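Long-range contact in alginate lyase (Paenibacillus sp. FPU-7, PDB 6KFN), which cleaves the polysaccharide alginate by beta-elimination, probably as a polymannuronate-type lyase built on a right-handed parallel beta-helix: residues A[217-228]-A[249-260]. Residues are numbered along the deposited sequence; the frame is centred on the assembly and turned at random.
Sequences VKGNDAVIRNNI and GWGQNATFTGNT
Asn220 lays its carboxamide against one face of the Trp250 indole, near the rim, with Asn220 CG 3.4 Å from Trp250 CE3 and the amide and ring planes 28° apart. Both ends of the amide are held by the backbone of 249-260: ND2 donates almost straight to Gly249 O (2.9 Å), in plane with both groups, while OD1 receives Gln252 N from above its carbonyl plane. A chi1 of -73° sets CG anti to the carbonyl carbon and turns the amide toward the backbone of Gly249 to Gln252. Next to it, Asn253 ND2 reaches Asp221 OD1 from above the carboxylate plane, at 2.9 Å.

Beyond these loops the chains run parallel and in register as successive coils of the right-handed beta-helix, Val223, Ile224 and Arg225 pairing with Thr255, Phe256 and Thr257. Ile224 and Phe256 point the same way from their strands into the interior, Ile224 CG1 lying 3.6 Å from Phe256 CE2. Val217 CG2 approaches CZ of that ring from the opposite direction, and Phe241, on strand 241-243 of another face of the helix, also meets the ring.

Where the strands bend after Thr257, the buried Asn259 lies alongside Asn227, both pointing the same way with amide planes 12° apart, as in the asparagine ladders of parallel beta-helices. Its OD1 accepts both Asn227 N and ND2 (each 3.0 Å), the latter in the carbonyl plane, and its ND2 donates to Ile224 O, which also takes Thr257 N. One coil back, Asn227 ND2 also bonds Val195 O; Asn284 continues the ladder on the other side.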
loop_
_atom_site.group_PDB
_atom_site.type_symbol
_atom_site.label_atom_id
_atom_site.label_comp_id
_atom_site.label_asym_id
_atom_site.label_seq_id
_atom_site.Cartn_x
_atom_site.Cartn_y
_atom_site.Cartn_z
ATOM N N VAL A 217 1.910 -11.278 -6.423
ATOM C CA VAL A 217 3.316 -10.907 -6.601
ATOM C C VAL A 217 3.671 -11.083 -8.066
ATOM O O VAL A 217 3.751 -12.213 -8.556
ATOM C CB VAL A 217 4.265 -11.734 -5.741
ATOM C CG1 VAL A 217 5.690 -11.246 -5.947
ATOM C CG2 VAL A 217 3.867 -11.691 -4.276
ATOM N N LYS A 218 3.827 -9.975 -8.731
ATOM C CA LYS A 218 4.296 -9.949 -10.129
ATOM C C LYS A 218 5.712 -9.351 -10.300
ATOM O O LYS A 218 6.449 -9.407 -11.361
ATOM C CB LYS A 218 3.289 -9.238 -11.021
ATOM C CG LYS A 218 2.097 -10.116 -11.327
ATOM C CD LYS A 218 0.876 -9.354 -11.674
ATOM C CE LYS A 218 0.373 -8.717 -10.420
ATOM N NZ LYS A 218 -1.095 -8.508 -10.417
ATOM N N GLY A 219 6.215 -8.663 -9.219
ATOM C CA GLY A 219 7.585 -8.188 -9.164
ATOM C C GLY A 219 8.537 -9.288 -8.733
ATOM O O GLY A 219 8.143 -10.438 -8.535
ATOM N N ASN A 220 9.805 -8.895 -8.625
ATOM C CA ASN A 220 10.885 -9.798 -8.266
ATOM C C ASN A 220 11.394 -9.505 -6.863
ATOM O O ASN A 220 11.277 -8.386 -6.340
ATOM C CB ASN A 220 12.045 -9.725 -9.243
ATOM C CG ASN A 220 11.703 -10.399 -10.564
ATOM O OD1 ASN A 220 10.596 -10.913 -10.750
ATOM N ND2 ASN A 220 12.642 -10.401 -11.482
ATOM N N ASP A 221 12.001 -10.536 -6.266
ATOM C CA ASP A 221 12.677 -10.404 -4.972
ATOM C C ASP A 221 11.751 -9.929 -3.859
ATOM O O ASP A 221 12.205 -9.301 -2.901
ATOM C CB ASP A 221 13.948 -9.548 -5.065
ATOM C CG ASP A 221 14.965 -10.073 -6.063
ATOM O OD1 ASP A 221 14.875 -11.265 -6.447
ATOM O OD2 ASP A 221 15.846 -9.266 -6.441
ATOM N N ALA A 222 10.472 -10.228 -3.970
ATOM C CA ALA A 222 9.542 -9.844 -2.919
ATOM C C ALA A 222 9.770 -10.733 -1.709
ATOM O O ALA A 222 10.060 -11.919 -1.828
ATOM C CB ALA A 222 8.107 -9.977 -3.409
ATOM N N VAL A 223 9.647 -10.153 -0.517
ATOM C CA VAL A 223 9.767 -10.871 0.740
ATOM C C VAL A 223 8.476 -10.657 1.507
ATOM O O VAL A 223 8.175 -9.537 1.899
ATOM C CB VAL A 223 10.984 -10.404 1.546
ATOM C CG1 VAL A 223 11.034 -11.100 2.895
ATOM C CG2 VAL A 223 12.270 -10.667 0.762
ATOM N N ILE A 224 7.744 -11.747 1.718
ATOM C CA ILE A 224 6.439 -11.756 2.350
ATOM C C ILE A 224 6.630 -12.561 3.639
ATOM O O ILE A 224 6.676 -13.803 3.576
ATOM C CB ILE A 224 5.372 -12.371 1.430
ATOM C CG1 ILE A 224 5.424 -11.762 0.014
ATOM C CG2 ILE A 224 4.018 -12.358 2.101
ATOM C CD1 ILE A 224 5.195 -10.284 -0.085
ATOM N N ARG A 225 6.793 -11.883 4.762
ATOM C CA ARG A 225 7.202 -12.550 5.984
ATOM C C ARG A 225 6.365 -12.146 7.195
ATOM O O ARG A 225 6.067 -10.985 7.438
ATOM C CB ARG A 225 8.705 -12.302 6.286
ATOM C CG ARG A 225 9.098 -10.888 6.491
ATOM C CD ARG A 225 10.592 -10.757 6.723
ATOM N NE ARG A 225 11.016 -9.358 6.857
ATOM C CZ ARG A 225 12.155 -8.867 6.439
ATOM N NH1 ARG A 225 13.055 -9.638 5.852
ATOM N NH2 ARG A 225 12.380 -7.587 6.593
ATOM N N ASN A 226 6.009 -13.162 7.986
ATOM C CA ASN A 226 5.452 -12.932 9.319
ATOM C C ASN A 226 4.137 -12.155 9.270
ATOM O O ASN A 226 3.855 -11.355 10.175
ATOM C CB ASN A 226 6.480 -12.265 10.231
ATOM C CG ASN A 226 7.758 -13.070 10.247
ATOM O OD1 ASN A 226 7.741 -14.306 10.217
ATOM N ND2 ASN A 226 8.901 -12.377 10.102
ATOM N N ASN A 227 3.309 -12.437 8.279
ATOM C CA ASN A 227 1.990 -11.822 8.135
ATOM C C ASN A 227 0.909 -12.821 8.551
ATOM O O ASN A 227 1.137 -14.020 8.560
ATOM C CB ASN A 227 1.742 -11.386 6.709
ATOM C CG ASN A 227 2.833 -10.446 6.217
ATOM O OD1 ASN A 227 2.949 -9.320 6.666
ATOM N ND2 ASN A 227 3.648 -10.922 5.268
ATOM N N ILE A 228 -0.275 -12.287 8.838
ATOM C CA ILE A 228 -1.452 -13.093 9.162
ATOM C C ILE A 228 -2.569 -12.711 8.201
ATOM O O ILE A 228 -2.875 -11.521 8.058
ATOM C CB ILE A 228 -1.924 -12.853 10.620
ATOM C CG1 ILE A 228 -0.818 -13.204 11.600
ATOM C CG2 ILE A 228 -3.196 -13.670 10.880
ATOM C CD1 ILE A 228 -1.108 -12.734 13.042
ATOM N N GLY A 249 10.784 -13.444 -16.923
ATOM C CA GLY A 249 11.788 -13.117 -15.945
ATOM C C GLY A 249 11.301 -12.282 -14.783
ATOM O O GLY A 249 12.106 -11.942 -13.916
ATOM N N TRP A 250 10.003 -11.955 -14.765
ATOM C CA TRP A 250 9.358 -11.311 -13.627
ATOM C C TRP A 250 8.490 -12.344 -12.911
ATOM O O TRP A 250 8.337 -13.478 -13.349
ATOM C CB TRP A 250 8.602 -10.042 -14.084
ATOM C CG TRP A 250 9.558 -8.998 -14.565
ATOM C CD1 TRP A 250 9.988 -8.794 -15.858
ATOM C CD2 TRP A 250 10.307 -8.083 -13.758
ATOM N NE1 TRP A 250 10.923 -7.789 -15.897
ATOM C CE2 TRP A 250 11.140 -7.346 -14.626
ATOM C CE3 TRP A 250 10.381 -7.837 -12.385
ATOM C CZ2 TRP A 250 12.044 -6.385 -14.144
ATOM C CZ3 TRP A 250 11.255 -6.881 -11.913
ATOM C CH2 TRP A 250 12.090 -6.168 -12.794
ATOM N N GLY A 251 7.971 -11.970 -11.739
ATOM C CA GLY A 251 7.333 -12.962 -10.872
ATOM C C GLY A 251 8.313 -14.008 -10.396
ATOM O O GLY A 251 7.964 -15.187 -10.261
ATOM N N GLN A 252 9.554 -13.576 -10.126
ATOM C CA GLN A 252 10.642 -14.461 -9.781
ATOM C C GLN A 252 11.141 -14.209 -8.372
ATOM O O GLN A 252 11.203 -13.066 -7.885
ATOM C CB GLN A 252 11.805 -14.347 -10.763
ATOM C CG GLN A 252 11.396 -14.618 -12.204
ATOM C CD GLN A 252 10.884 -16.023 -12.414
ATOM O OE1 GLN A 252 11.453 -17.019 -11.990
ATOM N NE2 GLN A 252 9.751 -16.126 -13.096
ATOM N N ASN A 253 11.605 -15.287 -7.740
ATOM C CA ASN A 253 12.273 -15.202 -6.456
ATOM C C ASN A 253 11.421 -14.502 -5.410
ATOM O O ASN A 253 11.901 -13.658 -4.670
ATOM C CB ASN A 253 13.660 -14.552 -6.567
ATOM C CG ASN A 253 14.468 -14.707 -5.303
ATOM O OD1 ASN A 253 14.467 -15.789 -4.669
ATOM N ND2 ASN A 253 15.186 -13.669 -4.917
ATOM N N ALA A 254 10.144 -14.864 -5.326
ATOM C CA ALA A 254 9.293 -14.424 -4.226
ATOM C C ALA A 254 9.536 -15.330 -3.016
ATOM O O ALA A 254 9.624 -16.540 -3.181
ATOM C CB ALA A 254 7.826 -14.514 -4.617
ATOM N N THR A 255 9.695 -14.782 -1.845
ATOM C CA THR A 255 9.945 -15.554 -0.639
ATOM C C THR A 255 8.787 -15.368 0.332
ATOM O O THR A 255 8.412 -14.245 0.620
ATOM C CB THR A 255 11.263 -15.121 0.014
ATOM O OG1 THR A 255 12.330 -15.309 -0.891
ATOM C CG2 THR A 255 11.512 -15.861 1.323
ATOM N N PHE A 256 8.261 -16.484 0.846
ATOM C CA PHE A 256 7.149 -16.479 1.790
ATOM C C PHE A 256 7.571 -17.242 3.030
ATOM O O PHE A 256 7.702 -18.469 2.984
ATOM C CB PHE A 256 5.908 -17.172 1.187
ATOM C CG PHE A 256 5.357 -16.473 -0.018
ATOM C CD1 PHE A 256 5.837 -16.732 -1.301
ATOM C CD2 PHE A 256 4.330 -15.532 0.111
ATOM C CE1 PHE A 256 5.326 -16.087 -2.405
ATOM C CE2 PHE A 256 3.818 -14.872 -1.006
ATOM C CZ PHE A 256 4.305 -15.164 -2.264
ATOM N N THR A 257 7.796 -16.532 4.133
ATOM C CA THR A 257 8.229 -17.192 5.352
ATOM C C THR A 257 7.408 -16.741 6.536
ATOM O O THR A 257 7.103 -15.569 6.710
ATOM C CB THR A 257 9.709 -17.023 5.648
ATOM O OG1 THR A 257 9.985 -15.659 5.761
ATOM C CG2 THR A 257 10.553 -17.619 4.565
ATOM N N GLY A 258 7.082 -17.697 7.414
ATOM C CA GLY A 258 6.523 -17.353 8.703
ATOM C C GLY A 258 5.126 -16.760 8.666
ATOM O O GLY A 258 4.750 -16.114 9.651
ATOM N N ASN A 259 4.376 -16.948 7.598
ATOM C CA ASN A 259 3.030 -16.393 7.501
ATOM C C ASN A 259 2.032 -17.405 8.077
ATOM O O ASN A 259 2.274 -18.602 8.017
ATOM C CB ASN A 259 2.666 -16.104 6.038
ATOM C CG ASN A 259 3.625 -15.118 5.411
ATOM O OD1 ASN A 259 3.578 -13.927 5.690
ATOM N ND2 ASN A 259 4.521 -15.615 4.563
ATOM N N THR A 260 0.911 -16.913 8.581
ATOM C CA THR A 260 -0.172 -17.738 9.063
ATOM C C THR A 260 -1.438 -17.321 8.347
ATOM O O THR A 260 -1.776 -16.127 8.344
ATOM C CB THR A 260 -0.341 -17.597 10.572
ATOM O OG1 THR A 260 0.862 -18.006 11.210
ATOM C CG2 THR A 260 -1.490 -18.481 11.058
HETATM O O HOH W 1 9.094 -11.816 -6.204
HETATM O O HOH W 2 12.629 -12.907 -2.207
HETATM O O HOH W 3 9.789 -15.385 8.528
#